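Local coordinates for trans-2-enoyl-CoA reductase [NADH] (Treponema denticola ATCC 35405, PDB 4GGO), which catalyses the NADH-dependent reduction of the carbon-carbon double bond of trans-2-enoyl-CoA substrates such as crotonyl-CoA in bacterial fatty acid synthesis, at residues Gln31-Tyr34 with Thr35-Ile39; Thr40-Val43 with Lys44-Ala47; Phe103-Ala106 with Ala107-Gly111; Glu313-Thr316 with Arg317-Glu321. All coordinates share one frame; numbering follows the deposited sequence.

Interaction 1 of 4, residues Gln31-Tyr34 with Thr35-Ile39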
loop_
_atom_site.group_PDB
_atom_site.type_symbol
_atom_site.label_atom_id
_atom_site.label_comp_id
_atom_site.label_asym_id
_atom_site.label_seq_id
_atom_site.Cartn_x
_atom_site.Cartn_y
_atom_site.Cartn_z
ATOM N N GLN A 31 -2.821 9.108 -11.608
ATOM C CA GLN A 31 -3.755 8.481 -10.679
ATOM C C GLN A 31 -4.950 9.394 -10.427
ATOM O O GLN A 31 -6.083 8.928 -10.308
ATOM C CB GLN A 31 -3.066 8.134 -9.359
ATOM C CG GLN A 31 -2.014 7.040 -9.477
ATOM C CD GLN A 31 -1.396 6.683 -8.139
ATOM O OE1 GLN A 31 -2.100 6.345 -7.187
ATOM N NE2 GLN A 31 -0.072 6.762 -8.058
ATOM N N ILE A 32 -4.686 10.695 -10.349
ATOM C CA ILE A 32 -5.743 11.683 -10.174
ATOM C C ILE A 32 -6.672 11.686 -11.382
ATOM O O ILE A 32 -7.894 11.709 -11.234
ATOM C CB ILE A 32 -5.167 13.099 -9.964
ATOM C CG1 ILE A 32 -4.345 13.150 -8.676
ATOM C CG2 ILE A 32 -6.283 14.132 -9.912
ATOM C CD1 ILE A 32 -3.608 14.454 -8.477
ATOM N N GLU A 33 -6.087 11.652 -12.576
ATOM C CA GLU A 33 -6.872 11.648 -13.807
ATOM C C GLU A 33 -7.760 10.411 -13.899
ATOM O O GLU A 33 -8.911 10.498 -14.328
ATOM C CB GLU A 33 -5.970 11.748 -15.039
ATOM C CG GLU A 33 -6.735 11.749 -16.358
ATOM C CD GLU A 33 -5.829 11.866 -17.569
ATOM O OE1 GLU A 33 -4.615 12.098 -17.389
ATOM O OE2 GLU A 33 -6.332 11.722 -18.704
ATOM N N TYR A 34 -7.227 9.261 -13.494
ATOM C CA TYR A 34 -8.012 8.033 -13.495
ATOM C C TYR A 34 -9.166 8.135 -12.510
ATOM O O TYR A 34 -10.296 7.759 -12.823
ATOM C CB TYR A 34 -7.151 6.813 -13.152
ATOM C CG TYR A 34 -7.959 5.535 -13.070
ATOM C CD1 TYR A 34 -8.229 4.790 -14.212
ATOM C CD2 TYR A 34 -8.465 5.080 -11.857
ATOM C CE1 TYR A 34 -8.973 3.627 -14.146
ATOM C CE2 TYR A 34 -9.212 3.919 -11.783
ATOM C CZ TYR A 34 -9.462 3.196 -12.930
ATOM O OH TYR A 34 -10.203 2.039 -12.863
ATOM N N THR A 35 -8.868 8.637 -11.316
ATOM C CA THR A 35 -9.858 8.748 -10.251
ATOM C C THR A 35 -11.041 9.627 -10.656
ATOM O O THR A 35 -12.192 9.314 -10.349
ATOM C CB THR A 35 -9.227 9.301 -8.955
ATOM O OG1 THR A 35 -8.134 8.463 -8.561
ATOM C CG2 THR A 35 -10.254 9.345 -7.833
ATOM N N LYS A 36 -10.754 10.725 -11.350
ATOM C CA LYS A 36 -11.803 11.621 -11.826
ATOM C C LYS A 36 -12.693 10.929 -12.855
ATOM O O LYS A 36 -13.885 11.224 -12.960
ATOM C CB LYS A 36 -11.198 12.895 -12.422
ATOM C CG LYS A 36 -10.535 13.808 -11.401
ATOM C CD LYS A 36 -9.935 15.035 -12.071
ATOM C CE LYS A 36 -9.360 16.000 -11.048
ATOM N NZ LYS A 36 -10.416 16.551 -10.154
ATOM N N LYS A 37 -12.111 10.004 -13.611
ATOM C CA LYS A 37 -12.860 9.257 -14.616
ATOM C C LYS A 37 -13.551 8.041 -14.013
ATOM O O LYS A 37 -14.574 7.586 -14.522
ATOM C CB LYS A 37 -11.942 8.801 -15.749
ATOM C CG LYS A 37 -11.270 9.926 -16.509
ATOM C CD LYS A 37 -10.422 9.373 -17.645
ATOM C CE LYS A 37 -9.706 10.487 -18.387
ATOM N NZ LYS A 37 -10.660 11.504 -18.909
ATOM N N ARG A 38 -12.987 7.513 -12.932
ATOM C CA ARG A 38 -13.515 6.303 -12.311
ATOM C C ARG A 38 -14.645 6.618 -11.338
ATOM O O ARG A 38 -15.701 5.984 -11.369
ATOM C CB ARG A 38 -12.397 5.539 -11.599
ATOM C CG ARG A 38 -12.860 4.288 -10.877
ATOM C CD ARG A 38 -13.518 3.309 -11.834
ATOM N NE ARG A 38 -13.917 2.074 -11.166
ATOM C CZ ARG A 38 -15.073 1.907 -10.533
ATOM N NH1 ARG A 38 -15.950 2.902 -10.473
ATOM N NH2 ARG A 38 -15.354 0.746 -9.955
ATOM N N ILE A 39 -14.417 7.597 -10.471
ATOM C CA ILE A 39 -15.425 8.007 -9.504
ATOM C C ILE A 39 -16.251 9.156 -10.077
ATOM O O ILE A 39 -15.994 10.326 -9.792
ATOM C CB ILE A 39 -14.784 8.436 -8.171
ATOM C CG1 ILE A 39 -13.755 7.398 -7.716
ATOM C CG2 ILE A 39 -15.846 8.628 -7.102
ATOM C CD1 ILE A 39 -14.350 6.037 -7.427
#

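Interaction 2 of 4, residues Thr40-Val43 with Lys44-Ala47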
loop_
_atom_site.group_PDB
_atom_site.type_symbol
_atom_site.label_atom_id
_atom_site.label_comp_id
_atom_site.label_asym_id
_atom_site.label_seq_id
_atom_site.Cartn_x
_atom_site.Cartn_y
_atom_site.Cartn_z
ATOM N N THR A 40 -17.235 8.809 -10.899
ATOM C CA THR A 40 -18.086 9.804 -11.542
ATOM C C THR A 40 -19.305 10.123 -10.691
ATOM O O THR A 40 -19.568 9.456 -9.690
ATOM C CB THR A 40 -18.580 9.318 -12.916
ATOM O OG1 THR A 40 -19.451 8.193 -12.740
ATOM C CG2 THR A 40 -17.408 8.917 -13.795
ATOM N N ALA A 41 -20.053 11.142 -11.104
ATOM C CA ALA A 41 -21.285 11.523 -10.421
ATOM C C ALA A 41 -22.263 10.353 -10.376
ATOM O O ALA A 41 -23.003 10.188 -9.407
ATOM C CB ALA A 41 -21.920 12.721 -11.110
ATOM N N GLU A 42 -22.252 9.538 -11.426
ATOM C CA GLU A 42 -23.123 8.372 -11.498
ATOM C C GLU A 42 -22.700 7.265 -10.533
ATOM O O GLU A 42 -23.547 6.618 -9.914
ATOM C CB GLU A 42 -23.205 7.840 -12.933
ATOM C CG GLU A 42 -23.849 6.462 -13.069
ATOM C CD GLU A 42 -25.279 6.406 -12.545
ATOM O OE1 GLU A 42 -25.900 7.473 -12.339
ATOM O OE2 GLU A 42 -25.787 5.282 -12.341
ATOM N N VAL A 43 -21.394 7.047 -10.409
ATOM C CA VAL A 43 -20.876 6.075 -9.453
ATOM C C VAL A 43 -21.204 6.502 -8.022
ATOM O O VAL A 43 -21.590 5.680 -7.190
ATOM C CB VAL A 43 -19.348 5.881 -9.608
ATOM C CG1 VAL A 43 -18.774 5.113 -8.424
ATOM C CG2 VAL A 43 -19.031 5.171 -10.917
ATOM N N LYS A 44 -21.071 7.797 -7.749
ATOM C CA LYS A 44 -21.305 8.334 -6.409
ATOM C C LYS A 44 -22.784 8.480 -6.066
ATOM O O LYS A 44 -23.149 8.540 -4.892
ATOM C CB LYS A 44 -20.607 9.689 -6.243
ATOM C CG LYS A 44 -19.104 9.594 -6.075
ATOM C CD LYS A 44 -18.475 10.962 -5.850
ATOM C CE LYS A 44 -18.548 11.820 -7.101
ATOM N NZ LYS A 44 -17.830 13.111 -6.926
ATOM N N ALA A 45 -23.626 8.541 -7.093
ATOM C CA ALA A 45 -25.056 8.793 -6.922
ATOM C C ALA A 45 -25.735 7.809 -5.971
ATOM O O ALA A 45 -25.618 6.595 -6.131
ATOM C CB ALA A 45 -25.756 8.785 -8.273
ATOM N N GLY A 46 -26.438 8.346 -4.979
ATOM C CA GLY A 46 -27.223 7.533 -4.068
ATOM C C GLY A 46 -26.417 6.843 -2.984
ATOM O O GLY A 46 -26.946 6.021 -2.236
ATOM N N ALA A 47 -25.134 7.172 -2.897
ATOM C CA ALA A 47 -24.269 6.582 -1.883
ATOM C C ALA A 47 -23.652 7.658 -1.002
ATOM O O ALA A 47 -23.531 8.813 -1.408
ATOM C CB ALA A 47 -23.180 5.745 -2.537
#

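Interaction 3 of 4, residues Phe103-Ala106 with Ala107-Gly111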
loop_
_atom_site.group_PDB
_atom_site.type_symbol
_atom_site.label_atom_id
_atom_site.label_comp_id
_atom_site.label_asym_id
_atom_site.label_seq_id
_atom_site.Cartn_x
_atom_site.Cartn_y
_atom_site.Cartn_z
ATOM N N PHE A 103 0.909 15.787 -4.654
ATOM C CA PHE A 103 -0.454 15.686 -4.145
ATOM C C PHE A 103 -0.953 17.016 -3.595
ATOM O O PHE A 103 -2.004 17.510 -4.004
ATOM C CB PHE A 103 -0.561 14.607 -3.063
ATOM C CG PHE A 103 -1.955 14.423 -2.531
ATOM C CD1 PHE A 103 -2.408 15.171 -1.453
ATOM C CD2 PHE A 103 -2.817 13.510 -3.115
ATOM C CE1 PHE A 103 -3.692 15.010 -0.971
ATOM C CE2 PHE A 103 -4.101 13.342 -2.633
ATOM C CZ PHE A 103 -4.541 14.094 -1.563
ATOM N N ASP A 104 -0.200 17.582 -2.656
ATOM C CA ASP A 104 -0.591 18.829 -2.002
ATOM C C ASP A 104 -0.734 19.975 -2.999
ATOM O O ASP A 104 -1.617 20.819 -2.863
ATOM C CB ASP A 104 0.408 19.198 -0.902
ATOM C CG ASP A 104 0.304 18.288 0.307
ATOM O OD1 ASP A 104 -0.785 17.720 0.534
ATOM O OD2 ASP A 104 1.309 18.145 1.034
ATOM N N GLU A 105 0.139 19.993 -4.000
ATOM C CA GLU A 105 0.075 21.001 -5.050
ATOM C C GLU A 105 -1.202 20.844 -5.868
ATOM O O GLU A 105 -1.859 21.830 -6.210
ATOM C CB GLU A 105 1.307 20.906 -5.952
ATOM C CG GLU A 105 1.368 21.954 -7.048
ATOM C CD GLU A 105 2.774 22.143 -7.587
ATOM O OE1 GLU A 105 3.731 22.073 -6.787
ATOM O OE2 GLU A 105 2.923 22.361 -8.808
ATOM N N ALA A 106 -1.555 19.599 -6.174
ATOM C CA ALA A 106 -2.772 19.311 -6.921
ATOM C C ALA A 106 -4.010 19.618 -6.086
ATOM O O ALA A 106 -4.988 20.168 -6.591
ATOM C CB ALA A 106 -2.785 17.861 -7.379
ATOM N N ALA A 107 -3.959 19.258 -4.807
ATOM C CA ALA A 107 -5.077 19.483 -3.897
ATOM C C ALA A 107 -5.340 20.973 -3.701
ATOM O O ALA A 107 -6.489 21.401 -3.596
ATOM C CB ALA A 107 -4.813 18.810 -2.560
ATOM N N LYS A 108 -4.267 21.754 -3.651
ATOM C CA LYS A 108 -4.375 23.199 -3.491
ATOM C C LYS A 108 -5.026 23.811 -4.727
ATOM O O LYS A 108 -5.852 24.719 -4.623
ATOM C CB LYS A 108 -2.990 23.808 -3.255
ATOM C CG LYS A 108 -3.000 25.183 -2.596
ATOM C CD LYS A 108 -2.913 26.305 -3.618
ATOM C CE LYS A 108 -2.700 27.648 -2.936
ATOM N NZ LYS A 108 -2.496 28.748 -3.919
ATOM N N ARG A 109 -4.656 23.297 -5.894
ATOM C CA ARG A 109 -5.197 23.777 -7.160
ATOM C C ARG A 109 -6.697 23.500 -7.270
ATOM O O ARG A 109 -7.439 24.275 -7.874
ATOM C CB ARG A 109 -4.441 23.141 -8.332
ATOM C CG ARG A 109 -4.900 23.605 -9.704
ATOM C CD ARG A 109 -3.911 23.211 -10.793
ATOM N NE ARG A 109 -3.673 21.771 -10.840
ATOM C CZ ARG A 109 -2.492 21.200 -10.621
ATOM N NH1 ARG A 109 -1.432 21.948 -10.345
ATOM N NH2 ARG A 109 -2.368 19.881 -10.686
ATOM N N GLU A 110 -7.137 22.397 -6.673
ATOM C CA GLU A 110 -8.545 22.013 -6.707
ATOM C C GLU A 110 -9.363 22.755 -5.658
ATOM O O GLU A 110 -10.594 22.751 -5.703
ATOM C CB GLU A 110 -8.691 20.504 -6.495
ATOM C CG GLU A 110 -8.135 19.656 -7.625
ATOM C CD GLU A 110 -9.072 19.577 -8.815
ATOM O OE1 GLU A 110 -10.203 20.099 -8.724
ATOM O OE2 GLU A 110 -8.675 18.985 -9.842
ATOM N N GLY A 111 -8.677 23.389 -4.712
ATOM C CA GLY A 111 -9.347 24.094 -3.635
ATOM C C GLY A 111 -9.732 23.161 -2.504
ATOM O O GLY A 111 -10.707 23.401 -1.790
#

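Interaction 4 of 4, residues Glu313-Thr316 with Arg317-Glu321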
loop_
_atom_site.group_PDB
_atom_site.type_symbol
_atom_site.label_atom_id
_atom_site.label_comp_id
_atom_site.label_asym_id
_atom_site.label_seq_id
_atom_site.Cartn_x
_atom_site.Cartn_y
_atom_site.Cartn_z
ATOM N N GLU A 313 -6.648 1.503 -9.246
ATOM C CA GLU A 313 -7.816 0.736 -9.673
ATOM C C GLU A 313 -8.402 -0.017 -8.484
ATOM O O GLU A 313 -9.616 -0.035 -8.282
ATOM C CB GLU A 313 -7.458 -0.244 -10.795
ATOM C CG GLU A 313 -7.160 0.409 -12.139
ATOM C CD GLU A 313 -5.743 0.947 -12.236
ATOM O OE1 GLU A 313 -4.916 0.627 -11.355
ATOM O OE2 GLU A 313 -5.456 1.689 -13.197
ATOM N N GLN A 314 -7.520 -0.629 -7.698
ATOM C CA GLN A 314 -7.904 -1.356 -6.493
ATOM C C GLN A 314 -8.675 -0.485 -5.506
ATOM O O GLN A 314 -9.750 -0.859 -5.043
ATOM C CB GLN A 314 -6.658 -1.904 -5.797
ATOM C CG GLN A 314 -6.224 -3.272 -6.265
ATOM C CD GLN A 314 -6.801 -4.381 -5.413
ATOM O OE1 GLN A 314 -6.402 -4.561 -4.262
ATOM N NE2 GLN A 314 -7.744 -5.131 -5.972
ATOM N N ILE A 315 -8.113 0.676 -5.186
ATOM C CA ILE A 315 -8.666 1.525 -4.138
ATOM C C ILE A 315 -9.946 2.248 -4.558
ATOM O O ILE A 315 -10.875 2.386 -3.762
ATOM C CB ILE A 315 -7.620 2.525 -3.614
ATOM C CG1 ILE A 315 -6.382 1.772 -3.123
ATOM C CG2 ILE A 315 -8.204 3.371 -2.500
ATOM C CD1 ILE A 315 -6.692 0.651 -2.154
ATOM N N THR A 316 -10.002 2.703 -5.805
ATOM C CA THR A 316 -11.235 3.291 -6.317
ATOM C C THR A 316 -12.369 2.270 -6.265
ATOM O O THR A 316 -13.499 2.609 -5.918
ATOM C CB THR A 316 -11.083 3.830 -7.752
ATOM O OG1 THR A 316 -10.476 2.833 -8.584
ATOM C CG2 THR A 316 -10.232 5.089 -7.762
ATOM N N ARG A 317 -12.061 1.017 -6.592
ATOM C CA ARG A 317 -13.052 -0.052 -6.490
ATOM C C ARG A 317 -13.434 -0.289 -5.033
ATOM O O ARG A 317 -14.599 -0.543 -4.720
ATOM C CB ARG A 317 -12.541 -1.350 -7.128
ATOM C CG ARG A 317 -13.500 -2.525 -6.971
ATOM C CD ARG A 317 -13.311 -3.580 -8.057
ATOM N NE ARG A 317 -12.070 -4.336 -7.911
ATOM C CZ ARG A 317 -11.956 -5.458 -7.205
ATOM N NH1 ARG A 317 -13.008 -5.951 -6.568
ATOM N NH2 ARG A 317 -10.790 -6.086 -7.133
ATOM N N LEU A 318 -12.446 -0.198 -4.148
ATOM C CA LEU A 318 -12.675 -0.330 -2.711
ATOM C C LEU A 318 -13.674 0.706 -2.197
ATOM O O LEU A 318 -14.614 0.368 -1.481
ATOM C CB LEU A 318 -11.356 -0.199 -1.947
ATOM C CG LEU A 318 -11.458 -0.147 -0.420
ATOM C CD1 LEU A 318 -11.946 -1.476 0.143
ATOM C CD2 LEU A 318 -10.121 0.245 0.193
ATOM N N TYR A 319 -13.462 1.967 -2.560
ATOM C CA TYR A 319 -14.353 3.047 -2.143
ATOM C C TYR A 319 -15.749 2.881 -2.736
ATOM O O TYR A 319 -16.754 2.954 -2.028
ATOM C CB TYR A 319 -13.784 4.403 -2.566
ATOM C CG TYR A 319 -12.797 5.024 -1.597
ATOM C CD1 TYR A 319 -11.523 4.495 -1.428
ATOM C CD2 TYR A 319 -13.132 6.162 -0.872
ATOM C CE1 TYR A 319 -10.617 5.075 -0.548
ATOM C CE2 TYR A 319 -12.236 6.745 0.008
ATOM C CZ TYR A 319 -10.979 6.198 0.164
ATOM O OH TYR A 319 -10.085 6.779 1.037
ATOM N N ALA A 320 -15.802 2.650 -4.043
ATOM C CA ALA A 320 -17.067 2.627 -4.768
ATOM C C ALA A 320 -17.886 1.356 -4.544
ATOM O O ALA A 320 -19.116 1.403 -4.527
ATOM C CB ALA A 320 -16.819 2.840 -6.253
ATOM N N GLU A 321 -17.207 0.226 -4.372
ATOM C CA GLU A 321 -17.890 -1.065 -4.338
ATOM C C GLU A 321 -17.827 -1.784 -2.989
ATOM O O GLU A 321 -18.298 -2.915 -2.869
ATOM C CB GLU A 321 -17.353 -1.978 -5.443
ATOM C CG GLU A 321 -17.750 -1.564 -6.851
ATOM C CD GLU A 321 -19.163 -1.989 -7.208
ATOM O OE1 GLU A 321 -19.319 -3.042 -7.863
ATOM O OE2 GLU A 321 -20.115 -1.274 -6.835
#

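Interaction 1 of 4, residues Gln31-Tyr34 with Thr35-Ile39
The carbonyl oxygen of Q31 is gripped twice by T35, one turn further along helix 21-38: T35 OG1 donates to Q31 O over 2.7 Å, and the T35 amide donates to the same oxygen over 3.0 Å. The two donors come from opposite faces of the Q31 carbonyl plane. The hydroxyl folds back on its own helix because OG1 stands anti to the T35 carbonyl carbon (chi1 -57°), beside the backbone N. K36 N bonds to I32 O in the regular way, and R38 N reaches Y34 O at 2.7 Å with a bent N-H angle of 133°. K37 N divides itself weakly between E33 O and Y34 O as the helix nears its end at I39.

Outside this backbone frame, three pairs run side by side. The ring of Y34 lies along the aliphatic part of R38, CE2 being 3.6 Å from R38 CB, and Y34 OH sits at the edge of the guanidinium, whose plane is turned 72° from the ring. E33 and K37 point the same way with E33 OE2 4.3 Å from K37 NZ, beyond a salt bridge. I32 CG2 rests on K36 CE at 3.8 Å, while K36 NZ forms a salt bridge with E110.

Y34, T35 and R38 also touch helix 311-323, and Q31, I32 and T35 touch helix 61-74. By turning its hydroxyl inward, T35 satisfies a buried polar group within its own helix and can face apolar neighbours; the charged groups of E33 and K37 stay on the outer side, where their attraction is probably modest.

Interaction 2 of 4, residues Thr40-Val43 with Lys44-Ala47
K44 folds its aliphatic chain back over the carbonyl of T40, and this is the close-fitting part of the short helix 41-44. K44 N donates to T40 O at 3.0 Å with an N-H angle of 158°, while K44 CG and CE both lie near the same oxygen, CE at 3.7 Å. The bend that returns CE to the carbonyl is at chi3 (-69°); beyond it, NZ is bonded to the carbonyl oxygen of G73. At the start of the helix T40 is the N-cap, its OG1 accepting from V43 N over 3.2 Å. On this inner side R38, at the end of helix 21-38, packs on V43, and I39, just after it, packs on K44.

The far side is looser. A45 N is shared between A41 O at 2.9 Å and E42 O at 3.4 Å, both weak bonds. The carboxylate of E42 comes no nearer to A45 than 4.3 Å, between OE1 and CB, and A41 and E42 are exposed. From K44 the chain leaves in a type II beta turn to A47, with G46 at positive phi and A47 N bonded to K44 O.

K326 NZ bonds to the carbonyl oxygens of E42, V43 and A45, so one amine gathers the oxygens at the C-terminal end of the helix. Here a hydroxyl serves the amide end and a lysine amine the carbonyl end, consistent with charge and capping bonds steadying a helix whose closing backbone bonds are weak.

Interaction 3 of 4, residues Phe103-Ala106 with Ala107-Gly111
F103 O to A107 N opens a run of four i to i+4 backbone bonds at the C-terminal end of helix 95-110, and at 2.7 Å it is the shortest of them. K108 N to D104 O, R109 N to E105 O and E110 N to A106 O follow at 2.9, 3.2 and 3.1 Å. G111 then ends the helix at positive phi in a Schellman motif, its N bonded to K108 O.

Among the side chains, R109 curls back along the helix surface. Its bend at chi3 (57°) lays one guanidinium face over A106 CA and E105 O, with NH2 3.9 Å from A106 CB. On the inner face F103 CE1 meets A107 CB obliquely at 4.3 Å. E110 CG packs at 3.4 Å on A106 O, its carboxylate being the partner of K36.

The F103 ring meets F72 edge-to-face, and D104 hydrogen-bonds to S114 and T116 of strand 114-118. Helix 95-110 links strands 77-82 and 114-118 of the Rossmann-type sheet as the beta-alpha-beta crossover. A106 meets F72 of helix 61-74 and A107 meets S114, whereas R109 lays its flat group over A106 and the E105 carbonyl. That carbonyl probably draws the cationic face; E105 OE2 and R109 NH1 are 4.6 Å apart, not in contact, so that any attraction between them is probably weak.

Interaction 4 of 4, residues Glu313-Thr316 with Arg317-Glu321
R317 N, L318 N, Y319 N and A320 N bond in turn to the carbonyl oxygens of E313, Q314, I315 and T316 at 2.9 to 3.2 Å, regular turns of helix 311-323 that widen to a pi-type turn at 319-321. Both apolar side-chain contacts involve I315. Its CG2, anti to the backbone N, is pressed to the Y319 ring, 3.5 Å from CE1, the two chains crossing at a slant; the ring also has I315 O at its edge, near its plane, 3.2 Å from Y319 CD1. I315's other branch runs beside L318, pointing the same way, with CD1 4.2 Å from L318 CD2.

The polar pair Q314 and R317 occupies a different side. Q314 NE2 and R317 NH2 are 3.4 Å apart, but both are donors, and the amide and guanidinium planes are 64° apart. Shared acceptors probably hold them close: E309 OE1 accepts from both, and I340 O takes a hydrogen bond from Q314 NE2 and a weak one from R317 NH2. A second salt bridge, to D342, and a cation-pi contact with W343 probably hold the rotation of the R317 guanidinium. T316 keeps its hydroxyl between backbone N and carbonyl carbon (chi1 49°), turned back toward the preceding turn, where OG1 bonds to I312 O.

I315 and L318 touch Y232 of strand 227-233, while Y319 lies on helix 61-74. The arrangement is that of a buried helix packed on a Rossmann-type parallel sheet, with Q314 beside Y62, a residue that binds NAD(+).

Overall arrangement
From the N terminus, interaction 1 forms the last turns of helix 21-38, and interaction 2 follows at once in helix 41-44 and the turn toward strand 52-56. Interactions 3 and 4 come later, in helices 95-110 and 311-323. All are local, closing no long loop; they lie in series and none nests or crosses. In space interaction 1 touches the other three, joining the end of helix 21-38 to crossover helix 95-110 through K36 and E110 on one hand, and to helix 311-323 through Y34 and T316 on the other. Interaction 2 reaches interaction 4 where V43 packs on A320. Interaction 3 stays about 10 Å, nearest atoms, from both interactions 2 and 4.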